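Local atomic coordinates of malate dehydrogenase (PDB entry 2D4A), a protein that catalyses the reversible oxidation of (S)-malate to oxaloacetate with either NAD or NADP as coenzyme, and works as a homotetramer. Residues M1-M12 and D24-K35; V71-R79 and A91-L99. All blocks are in the same frame, centred on the assembly; numbering follows the deposited sequence.

Contact 1: residues M1-M12 and D24-K35; sequences MITILGAGKVGM and DDLLLIARTPGK
The ammonium group of Lys35 is hydrogen-bonded to the carbonyl of Ala7, with NZ 2.8 Å from Ala7 O and tilted from the carbonyl plane. The Lys35 chain starts with CG anti to the backbone N (chi1 -151°) and bends at chi2 and chi4, which carries NZ to the glycine-rich turn. At the other end, Asp24 OD2 forms a salt bridge with Met1 N at 3.3 Å. The same carboxylate oxygen is also paired with Lys237. Between these ends 2-5 and 26-29 pair as parallel strands. The ladder runs from the bond of Ile2 N to Asp25 O as far as that of Gly6 N to Ile29 O. With helix 9-21 between them, the strands form the first beta-alpha-beta unit of a Rossmann fold. Gly6, Gly8 and Gly11 fit its GxGxxG pattern, and residues 6-11 probably bind NADP(+), as in relatives. Ile4 and Leu28 run alongside each other on one face of the sheet, with Ile4 CB 3.6 Å from Leu28 CD1. The methyl end of Met12 comes from helix 9-21 onto that same leucine branch. On the other face, Met1 lays its sulfur against Leu27 CB, and Thr3 CG2 meets Ile29 CD1.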
# COMPACT_ATOMS: atom_id res chain seq x y z
N MET B 1 18.57 -1.88 -9.41
CA MET B 1 17.33 -2.53 -9.80
C MET B 1 17.24 -4.00 -9.41
O MET B 1 18.21 -4.59 -8.93
CB MET B 1 17.11 -2.40 -11.31
CG MET B 1 18.15 -3.11 -12.14
SD MET B 1 17.52 -3.42 -13.78
CE MET B 1 16.89 -1.80 -14.22
N ILE B 2 16.07 -4.58 -9.63
CA ILE B 2 15.81 -5.99 -9.33
C ILE B 2 15.70 -6.77 -10.63
O ILE B 2 14.82 -6.51 -11.46
CB ILE B 2 14.48 -6.18 -8.57
CG1 ILE B 2 14.48 -5.36 -7.28
CG2 ILE B 2 14.25 -7.64 -8.27
CD1 ILE B 2 13.14 -5.36 -6.56
N THR B 3 16.59 -7.74 -10.81
CA THR B 3 16.57 -8.55 -12.03
C THR B 3 15.88 -9.90 -11.82
O THR B 3 16.20 -10.62 -10.87
CB THR B 3 17.99 -8.83 -12.55
OG1 THR B 3 18.62 -7.59 -12.89
CG2 THR B 3 17.94 -9.71 -13.78
N ILE B 4 14.93 -10.23 -12.68
CA ILE B 4 14.27 -11.53 -12.59
C ILE B 4 14.81 -12.36 -13.75
O ILE B 4 14.76 -11.94 -14.90
CB ILE B 4 12.73 -11.47 -12.75
CG1 ILE B 4 12.07 -10.74 -11.57
CG2 ILE B 4 12.16 -12.87 -12.76
CD1 ILE B 4 10.65 -10.32 -11.82
N LEU B 5 15.35 -13.54 -13.45
CA LEU B 5 15.85 -14.44 -14.49
C LEU B 5 14.81 -15.53 -14.67
O LEU B 5 14.73 -16.45 -13.85
CB LEU B 5 17.16 -15.09 -14.06
CG LEU B 5 18.43 -14.34 -14.45
CD1 LEU B 5 18.17 -12.86 -14.35
CD2 LEU B 5 19.60 -14.76 -13.57
N GLY B 6 13.98 -15.39 -15.78
CA GLY B 6 12.96 -16.38 -15.94
C GLY B 6 11.96 -16.16 -17.03
O GLY B 6 11.84 -16.97 -17.96
N ALA B 7 11.26 -15.05 -16.84
CA ALA B 7 10.16 -14.80 -17.81
C ALA B 7 9.17 -15.93 -17.93
O ALA B 7 8.26 -15.99 -18.78
CB ALA B 7 10.73 -14.30 -19.10
N GLY B 8 9.02 -16.91 -16.96
CA GLY B 8 8.08 -18.00 -16.85
C GLY B 8 6.81 -17.70 -16.12
O GLY B 8 6.62 -16.57 -15.65
N LYS B 9 6.37 -18.77 -15.47
CA LYS B 9 5.17 -18.67 -14.67
C LYS B 9 5.41 -18.06 -13.25
O LYS B 9 4.67 -17.18 -12.79
CB LYS B 9 4.57 -20.06 -14.63
CG LYS B 9 3.09 -20.10 -14.49
CD LYS B 9 2.42 -21.16 -15.35
CE LYS B 9 2.33 -20.74 -16.83
NZ LYS B 9 3.68 -20.59 -17.51
N VAL B 10 6.44 -18.50 -12.54
CA VAL B 10 6.72 -17.91 -11.22
C VAL B 10 7.41 -16.53 -11.34
O VAL B 10 7.16 -15.63 -10.52
CB VAL B 10 7.61 -18.86 -10.36
CG1 VAL B 10 8.72 -19.34 -11.17
CG2 VAL B 10 8.22 -18.14 -9.18
N GLY B 11 8.23 -16.51 -12.37
CA GLY B 11 8.92 -15.25 -12.58
C GLY B 11 7.95 -14.12 -12.91
O GLY B 11 8.09 -13.00 -12.42
N MET B 12 6.94 -14.42 -13.72
CA MET B 12 5.96 -13.41 -14.08
C MET B 12 5.03 -13.06 -12.94
O MET B 12 4.54 -11.93 -12.85
CB MET B 12 5.15 -13.84 -15.31
CG MET B 12 5.89 -13.60 -16.62
SD MET B 12 6.50 -11.87 -16.68
CE MET B 12 8.22 -12.18 -16.91
N ASP B 24 11.33 -0.83 -6.58
CA ASP B 24 12.50 -0.42 -7.33
C ASP B 24 12.20 -0.74 -8.78
O ASP B 24 11.11 -1.21 -9.10
CB ASP B 24 13.72 -1.20 -6.80
CG ASP B 24 15.00 -0.94 -7.58
OD1 ASP B 24 15.04 0.02 -8.39
OD2 ASP B 24 15.97 -1.70 -7.36
N ASP B 25 13.15 -0.48 -9.66
CA ASP B 25 12.94 -0.80 -11.06
C ASP B 25 13.20 -2.28 -11.19
O ASP B 25 13.94 -2.86 -10.38
CB ASP B 25 13.90 -0.02 -11.95
CG ASP B 25 13.69 1.47 -11.86
OD1 ASP B 25 12.54 1.90 -11.59
OD2 ASP B 25 14.67 2.21 -12.08
N LEU B 26 12.59 -2.91 -12.18
CA LEU B 26 12.83 -4.34 -12.35
C LEU B 26 13.04 -4.68 -13.82
O LEU B 26 12.35 -4.18 -14.69
CB LEU B 26 11.70 -5.16 -11.71
CG LEU B 26 10.31 -5.30 -12.33
CD1 LEU B 26 9.33 -5.77 -11.27
CD2 LEU B 26 9.87 -3.97 -12.88
N LEU B 27 14.05 -5.51 -14.07
CA LEU B 27 14.44 -5.94 -15.41
C LEU B 27 14.27 -7.45 -15.60
O LEU B 27 14.83 -8.24 -14.83
CB LEU B 27 15.91 -5.55 -15.65
CG LEU B 27 16.66 -5.77 -16.97
CD1 LEU B 27 17.75 -6.80 -16.78
CD2 LEU B 27 15.70 -6.17 -18.06
N LEU B 28 13.51 -7.84 -16.62
CA LEU B 28 13.26 -9.24 -16.93
C LEU B 28 14.22 -9.79 -17.99
O LEU B 28 14.38 -9.19 -19.05
CB LEU B 28 11.85 -9.45 -17.49
CG LEU B 28 10.58 -9.43 -16.65
CD1 LEU B 28 10.71 -10.45 -15.54
CD2 LEU B 28 10.33 -8.04 -16.09
N ILE B 29 14.85 -10.93 -17.71
CA ILE B 29 15.74 -11.55 -18.68
C ILE B 29 15.38 -13.03 -18.86
O ILE B 29 15.13 -13.75 -17.89
CB ILE B 29 17.23 -11.44 -18.25
CG1 ILE B 29 17.62 -9.96 -18.10
CG2 ILE B 29 18.13 -12.07 -19.31
CD1 ILE B 29 19.05 -9.75 -17.60
N ALA B 30 15.33 -13.48 -20.13
CA ALA B 30 15.04 -14.85 -20.52
C ALA B 30 15.63 -15.10 -21.90
O ALA B 30 15.79 -14.18 -22.70
CB ALA B 30 13.53 -15.08 -20.52
N ARG B 31 15.95 -16.36 -22.16
CA ARG B 31 16.55 -16.78 -23.42
C ARG B 31 15.67 -16.59 -24.64
O ARG B 31 16.12 -16.11 -25.68
CB ARG B 31 16.99 -18.24 -23.29
CG ARG B 31 15.92 -19.17 -22.68
CD ARG B 31 16.49 -20.10 -21.59
NE ARG B 31 16.70 -19.44 -20.30
CZ ARG B 31 15.72 -18.97 -19.53
NH1 ARG B 31 14.45 -19.08 -19.92
NH2 ARG B 31 16.00 -18.40 -18.37
N THR B 32 14.41 -16.97 -24.53
CA THR B 32 13.48 -16.85 -25.65
C THR B 32 13.34 -15.40 -26.11
O THR B 32 13.02 -14.52 -25.32
CB THR B 32 12.09 -17.39 -25.26
OG1 THR B 32 12.21 -18.76 -24.85
CG2 THR B 32 11.14 -17.29 -26.43
N PRO B 33 13.73 -15.17 -27.41
CA PRO B 33 13.62 -13.83 -27.98
C PRO B 33 12.19 -13.29 -28.07
O PRO B 33 11.27 -14.01 -28.47
CB PRO B 33 14.30 -13.97 -29.34
CG PRO B 33 14.03 -15.38 -29.71
CD PRO B 33 14.24 -16.13 -28.42
N GLY B 34 12.02 -12.03 -27.66
CA GLY B 34 10.72 -11.39 -27.70
C GLY B 34 9.80 -11.70 -26.53
O GLY B 34 8.88 -10.93 -26.25
N LYS B 35 10.04 -12.83 -25.85
CA LYS B 35 9.21 -13.25 -24.72
C LYS B 35 9.27 -12.25 -23.57
O LYS B 35 8.24 -11.74 -23.13
CB LYS B 35 9.68 -14.63 -24.23
CG LYS B 35 8.61 -15.51 -23.59
CD LYS B 35 7.99 -14.88 -22.36
CE LYS B 35 6.85 -15.74 -21.80
NZ LYS B 35 7.36 -17.00 -21.19

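Contact 2: residues V71-R79 and A91-L99; sequences VLVTAGIGR and ANANTMADL
Asn92 CG lies anti to its own carbonyl carbon (chi1 -71°), and this brings the carboxamide from helix 86-106 up to the backbone of Ile77. The ND2 end makes the surer of its two bonds there. ND2 donates to Ile77 O at 3.2 Å, in the carbonyl plane and on a lone pair, with an N-H...O angle of 157°. The acceptor also lies close to the plane of the amide. OD1 is modelled as accepting from Ile77 N, but its exact place is less sure. A second partner of ND2, Asn117 O, comes from the loop after strand 111-114.

Further along the helix the contact is apolar. Bends at chi2 and chi3 turn the Met96 methyl CE back toward Val73, 3.8 Å from Val73 CG1. The two side chains run antiparallel past one another. Leu99 CD2 packs on Ala75 CB, and Thr95 CG2 lies 4.2 Å from the same Ala75 CB.

The helix thus packs on the end of strand 70-73 and on the loop leaving it, within a Rossmann-type NAD-binding domain. By similarity Asn92 binds NADP(+) and Arg79 binds substrate. The bond from ND2 to Ile77 O ties the Asn92 amide to the loop that leads to Arg79, and its bond to Asn117 O would further limit rotation of the amide.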
# COMPACT_ATOMS: atom_id res chain seq x y z
N VAL B 71 19.26 -10.36 -7.57
CA VAL B 71 19.00 -11.18 -8.76
C VAL B 71 18.11 -12.33 -8.31
O VAL B 71 18.54 -13.18 -7.54
CB VAL B 71 20.30 -11.75 -9.35
CG1 VAL B 71 19.96 -12.76 -10.44
CG2 VAL B 71 21.16 -10.63 -9.91
N LEU B 72 16.88 -12.35 -8.79
CA LEU B 72 15.94 -13.40 -8.43
C LEU B 72 15.95 -14.51 -9.48
O LEU B 72 15.60 -14.28 -10.64
CB LEU B 72 14.52 -12.82 -8.29
CG LEU B 72 14.31 -11.65 -7.30
CD1 LEU B 72 12.85 -11.24 -7.31
CD2 LEU B 72 14.74 -12.04 -5.90
N VAL B 73 16.36 -15.71 -9.08
CA VAL B 73 16.43 -16.86 -9.97
C VAL B 73 15.18 -17.74 -9.84
O VAL B 73 14.87 -18.28 -8.77
CB VAL B 73 17.70 -17.69 -9.67
CG1 VAL B 73 17.74 -18.93 -10.55
CG2 VAL B 73 18.93 -16.83 -9.93
N THR B 74 14.48 -17.86 -10.96
CA THR B 74 13.23 -18.61 -11.07
C THR B 74 13.20 -19.38 -12.39
O THR B 74 12.22 -20.03 -12.73
CB THR B 74 12.06 -17.64 -11.08
OG1 THR B 74 12.10 -16.88 -12.29
CG2 THR B 74 12.16 -16.66 -9.91
N ALA B 75 14.32 -19.30 -13.11
CA ALA B 75 14.46 -19.92 -14.41
C ALA B 75 14.25 -21.42 -14.55
O ALA B 75 14.17 -21.92 -15.67
CB ALA B 75 15.82 -19.56 -14.99
N GLY B 76 14.09 -22.13 -13.50
CA GLY B 76 14.07 -23.54 -13.74
C GLY B 76 12.88 -24.01 -14.58
O GLY B 76 12.32 -23.24 -15.35
N ILE B 77 12.52 -25.23 -14.31
CA ILE B 77 11.42 -26.01 -14.88
C ILE B 77 10.53 -26.48 -13.75
O ILE B 77 11.08 -26.86 -12.69
CB ILE B 77 11.80 -27.08 -15.86
CG1 ILE B 77 10.66 -27.90 -16.42
CG2 ILE B 77 12.97 -27.95 -15.51
CD1 ILE B 77 9.64 -27.20 -17.26
N GLY B 78 9.24 -26.56 -13.69
CA GLY B 78 8.50 -27.14 -12.58
C GLY B 78 8.02 -28.58 -12.75
O GLY B 78 7.83 -29.05 -13.87
N ARG B 79 7.82 -29.28 -11.63
CA ARG B 79 7.33 -30.66 -11.69
C ARG B 79 6.00 -30.69 -12.41
O ARG B 79 5.12 -29.86 -12.17
CB ARG B 79 7.15 -31.26 -10.30
CG ARG B 79 8.40 -31.93 -9.74
CD ARG B 79 8.91 -33.02 -10.69
NE ARG B 79 8.27 -34.31 -10.45
CZ ARG B 79 8.44 -35.05 -9.36
NH1 ARG B 79 9.24 -34.64 -8.39
NH2 ARG B 79 7.78 -36.21 -9.23
N ALA B 91 17.94 -31.68 -14.67
CA ALA B 91 17.55 -30.65 -15.62
C ALA B 91 17.80 -29.26 -15.02
O ALA B 91 18.57 -28.47 -15.58
CB ALA B 91 16.07 -30.81 -15.99
N ASN B 92 17.18 -28.97 -13.88
CA ASN B 92 17.32 -27.68 -13.21
C ASN B 92 18.75 -27.40 -12.73
O ASN B 92 19.18 -26.23 -12.67
CB ASN B 92 16.31 -27.57 -12.05
CG ASN B 92 14.87 -27.42 -12.55
OD1 ASN B 92 14.62 -26.82 -13.60
ND2 ASN B 92 13.92 -27.95 -11.79
N ALA B 93 19.48 -28.47 -12.40
CA ALA B 93 20.88 -28.34 -11.98
C ALA B 93 21.67 -27.77 -13.14
O ALA B 93 22.51 -26.89 -12.96
CB ALA B 93 21.43 -29.71 -11.59
N ASN B 94 21.39 -28.24 -14.35
CA ASN B 94 22.09 -27.74 -15.52
C ASN B 94 21.76 -26.28 -15.73
O ASN B 94 22.63 -25.48 -16.06
CB ASN B 94 21.72 -28.54 -16.75
CG ASN B 94 22.35 -29.92 -16.74
OD1 ASN B 94 23.56 -30.06 -16.88
ND2 ASN B 94 21.52 -30.95 -16.55
N THR B 95 20.49 -25.94 -15.54
CA THR B 95 20.08 -24.56 -15.71
C THR B 95 20.82 -23.66 -14.73
O THR B 95 21.40 -22.64 -15.13
CB THR B 95 18.58 -24.42 -15.47
OG1 THR B 95 17.88 -25.17 -16.47
CG2 THR B 95 18.17 -22.97 -15.53
N MET B 96 20.82 -24.04 -13.46
CA MET B 96 21.50 -23.26 -12.43
C MET B 96 22.97 -23.01 -12.82
O MET B 96 23.42 -21.88 -12.82
CB MET B 96 21.40 -23.98 -11.08
CG MET B 96 19.95 -24.17 -10.55
SD MET B 96 19.03 -22.63 -10.29
CE MET B 96 18.27 -22.40 -11.89
N ALA B 97 23.69 -24.08 -13.15
CA ALA B 97 25.09 -23.97 -13.54
C ALA B 97 25.25 -22.95 -14.65
O ALA B 97 26.03 -22.00 -14.55
CB ALA B 97 25.61 -25.31 -14.02
N ASP B 98 24.49 -23.15 -15.71
CA ASP B 98 24.57 -22.25 -16.84
C ASP B 98 24.36 -20.79 -16.43
O ASP B 98 25.11 -19.90 -16.86
CB ASP B 98 23.54 -22.64 -17.88
CG ASP B 98 23.60 -21.74 -19.06
OD1 ASP B 98 24.54 -21.91 -19.87
OD2 ASP B 98 22.74 -20.85 -19.17
N LEU B 99 23.34 -20.56 -15.62
CA LEU B 99 22.99 -19.23 -15.13
C LEU B 99 24.04 -18.68 -14.16
O LEU B 99 24.32 -17.48 -14.13
CB LEU B 99 21.62 -19.27 -14.45
CG LEU B 99 20.37 -18.87 -15.24
CD1 LEU B 99 20.52 -19.22 -16.70
CD2 LEU B 99 19.17 -19.57 -14.62

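In the fold
Both contacts belong to the NAD-binding domain, and their centres lie about 13 Å apart. They come in series along the chain, contact 1 closing before contact 2 opens. They meet in the six-stranded parallel sheet, where strands 2-5 and 70-73 are neighbours. Thr3 O probably accepts a hydrogen bond from Leu72 N, and Leu5 N probably donates to Leu72 O. Beyond the strands, Ala75 packs against Leu5 O and the guanidinium end of Arg31. Contact 1 joins the two strands of the first beta-alpha-beta unit, with the start of its helix, while contact 2 joins a strand and helix of the unit 70-114. Their loops adjoin, consistent with one shared coenzyme site.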